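Local coordinates for protein NEQ263 (Nanoarchaeum equitans Kin4-M, PDB 5BN3) that probably binds ATP as one subunit type of the NeqA-NeqB catalytic core complex of an archaeal ATP synthase, at residues I63-D68 with D90-N95. Sequence-based numbering, arbitrary orientation.
Sequences IAVSED and DYRDIN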
loop_
_atom_site.group_PDB
_atom_site.type_symbol
_atom_site.label_atom_id
_atom_site.label_comp_id
_atom_site.label_asym_id
_atom_site.label_seq_id
_atom_site.Cartn_x
_atom_site.Cartn_y
_atom_site.Cartn_z
ATOM N N ILE B 63 -9.595 -18.539 -38.045
ATOM C CA ILE B 63 -8.707 -19.601 -38.499
ATOM C C ILE B 63 -9.497 -20.714 -39.177
ATOM O O ILE B 63 -10.660 -20.957 -38.844
ATOM C CB ILE B 63 -7.867 -20.199 -37.348
ATOM C CG1 ILE B 63 -8.774 -20.748 -36.243
ATOM C CG2 ILE B 63 -6.907 -19.160 -36.789
ATOM C CD1 ILE B 63 -8.064 -21.690 -35.283
ATOM N N ALA B 64 -8.866 -21.383 -40.135
ATOM C CA ALA B 64 -9.459 -22.563 -40.748
ATOM C C ALA B 64 -9.348 -23.715 -39.761
ATOM O O ALA B 64 -8.256 -24.014 -39.280
ATOM C CB ALA B 64 -8.739 -22.902 -42.038
ATOM N N VAL B 65 -10.471 -24.354 -39.448
ATOM C CA VAL B 65 -10.461 -25.483 -38.521
ATOM C C VAL B 65 -10.513 -26.822 -39.255
ATOM O O VAL B 65 -11.315 -27.011 -40.173
ATOM C CB VAL B 65 -11.604 -25.399 -37.484
ATOM C CG1 VAL B 65 -11.372 -24.237 -36.532
ATOM C CG2 VAL B 65 -12.952 -25.259 -38.172
ATOM N N SER B 66 -9.642 -27.737 -38.842
ATOM C CA SER B 66 -9.579 -29.084 -39.401
ATOM C C SER B 66 -8.660 -29.926 -38.535
ATOM O O SER B 66 -8.058 -29.419 -37.587
ATOM C CB SER B 66 -9.056 -29.058 -40.840
ATOM O OG SER B 66 -7.703 -28.642 -40.890
ATOM N N GLU B 67 -8.544 -31.208 -38.860
ATOM C CA GLU B 67 -7.650 -32.092 -38.127
ATOM C C GLU B 67 -6.226 -32.004 -38.665
ATOM O O GLU B 67 -5.351 -32.757 -38.242
ATOM C CB GLU B 67 -8.150 -33.538 -38.178
ATOM C CG GLU B 67 -9.519 -33.746 -37.550
ATOM C CD GLU B 67 -9.748 -35.183 -37.123
ATOM O OE1 GLU B 67 -8.768 -35.958 -37.092
ATOM O OE2 GLU B 67 -10.904 -35.536 -36.809
ATOM N N ASP B 68 -6.004 -31.079 -39.596
ATOM C CA ASP B 68 -4.684 -30.871 -40.184
ATOM C C ASP B 68 -3.662 -30.363 -39.163
ATOM O O ASP B 68 -2.465 -30.618 -39.298
ATOM C CB ASP B 68 -4.768 -29.897 -41.365
ATOM C CG ASP B 68 -5.501 -30.482 -42.561
ATOM O OD1 ASP B 68 -5.686 -31.716 -42.607
ATOM O OD2 ASP B 68 -5.880 -29.704 -43.463
ATOM N N ASP B 90 -13.263 -23.371 -43.827
ATOM C CA ASP B 90 -14.152 -23.500 -42.669
ATOM C C ASP B 90 -13.598 -22.597 -41.568
ATOM O O ASP B 90 -13.024 -23.066 -40.583
ATOM C CB ASP B 90 -14.313 -24.954 -42.199
ATOM C CG ASP B 90 -15.290 -25.097 -41.042
ATOM O OD1 ASP B 90 -16.070 -24.154 -40.787
ATOM O OD2 ASP B 90 -15.284 -26.163 -40.390
ATOM N N TYR B 91 -13.766 -21.291 -41.760
ATOM C CA TYR B 91 -13.168 -20.288 -40.883
ATOM C C TYR B 91 -14.035 -19.971 -39.668
ATOM O O TYR B 91 -15.254 -19.841 -39.776
ATOM C CB TYR B 91 -12.854 -19.013 -41.673
ATOM C CG TYR B 91 -11.685 -19.167 -42.616
ATOM C CD1 TYR B 91 -10.382 -19.023 -42.162
ATOM C CD2 TYR B 91 -11.881 -19.462 -43.958
ATOM C CE1 TYR B 91 -9.307 -19.165 -43.017
ATOM C CE2 TYR B 91 -10.810 -19.605 -44.823
ATOM C CZ TYR B 91 -9.528 -19.457 -44.344
ATOM O OH TYR B 91 -8.457 -19.597 -45.196
ATOM N N ARG B 92 -13.389 -19.849 -38.511
ATOM C CA ARG B 92 -14.095 -19.635 -37.252
ATOM C C ARG B 92 -13.529 -18.454 -36.478
ATOM O O ARG B 92 -12.312 -18.277 -36.407
ATOM C CB ARG B 92 -14.003 -20.889 -36.376
ATOM C CG ARG B 92 -14.560 -22.143 -37.014
ATOM C CD ARG B 92 -16.062 -22.046 -37.210
ATOM N NE ARG B 92 -16.600 -23.237 -37.861
ATOM C CZ ARG B 92 -16.885 -24.369 -37.227
ATOM N NH1 ARG B 92 -16.681 -24.471 -35.921
ATOM N NH2 ARG B 92 -17.369 -25.404 -37.900
ATOM N N ASP B 93 -14.421 -17.651 -35.904
ATOM C CA ASP B 93 -14.039 -16.616 -34.950
ATOM C C ASP B 93 -13.255 -17.283 -33.819
ATOM O O ASP B 93 -13.730 -18.242 -33.206
ATOM C CB ASP B 93 -15.296 -15.934 -34.402
ATOM C CG ASP B 93 -14.990 -14.706 -33.553
ATOM O OD1 ASP B 93 -13.911 -14.636 -32.927
ATOM O OD2 ASP B 93 -15.850 -13.802 -33.500
ATOM N N ILE B 94 -12.048 -16.784 -33.558
ATOM C CA ILE B 94 -11.175 -17.380 -32.549
ATOM C C ILE B 94 -11.648 -17.111 -31.122
ATOM O O ILE B 94 -11.215 -17.779 -30.181
ATOM C CB ILE B 94 -9.711 -16.915 -32.690
ATOM C CG1 ILE B 94 -9.603 -15.399 -32.526
ATOM C CG2 ILE B 94 -9.122 -17.369 -34.021
ATOM C CD1 ILE B 94 -8.190 -14.931 -32.242
ATOM N N ASN B 95 -12.521 -16.124 -30.959
ATOM C CA ASN B 95 -13.127 -15.861 -29.658
ATOM C C ASN B 95 -14.183 -16.909 -29.327
ATOM O O ASN B 95 -14.400 -17.241 -28.161
ATOM C CB ASN B 95 -13.742 -14.459 -29.615
ATOM C CG ASN B 95 -12.695 -13.363 -29.551
ATOM O OD1 ASN B 95 -11.645 -13.529 -28.928
ATOM N ND2 ASN B 95 -12.977 -12.235 -30.191
#
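Ile63 and Arg92 form an antiparallel hydrogen-bonded pair, the centre of a two-stranded sheet of 62-64 and 91-93. The evidence is a reciprocal pair of backbone bonds, Ile63 N to Arg92 O at 3.2 Å and Arg92 N to Ile63 O at 3.0 Å; Val65 N to Asp90 O, at 3.1 Å and nearly straight (169°), carries the pairing one step past the strand. On one face, Ala64 CB sits over the Tyr91 ring, 4.3 Å from its centroid and 25° off the normal, a CH-pi contact. On the face of Ile63 and Arg92, just beyond the strand end, Val65 CG2 touches Arg92 CG (3.7 Å) and lies over the guanidinium centre. That apposition follows from the bend in the arginine chain at chi2 (-66°), which folds the group back over the valine. Within segment 90-95, Arg92 NE forms a salt bridge with Asp90 OD1 at 3.1 Å, meeting it from above the carboxylate plane. Farther out, Glu216 makes a salt bridge with Arg92 NH2. A leucine in place of Arg92 would probably leave the carboxylates of Asp90 and Glu216 without this cationic partner. The ladder rests on helix 196-215 of the nucleotide-binding domain, Ile63 and Val65 on Thr208, Val65 also on Tyr212, and Ile94 on Tyr201, while Ile63 CG2 meets Ile94 CG2 at 4.0 Å.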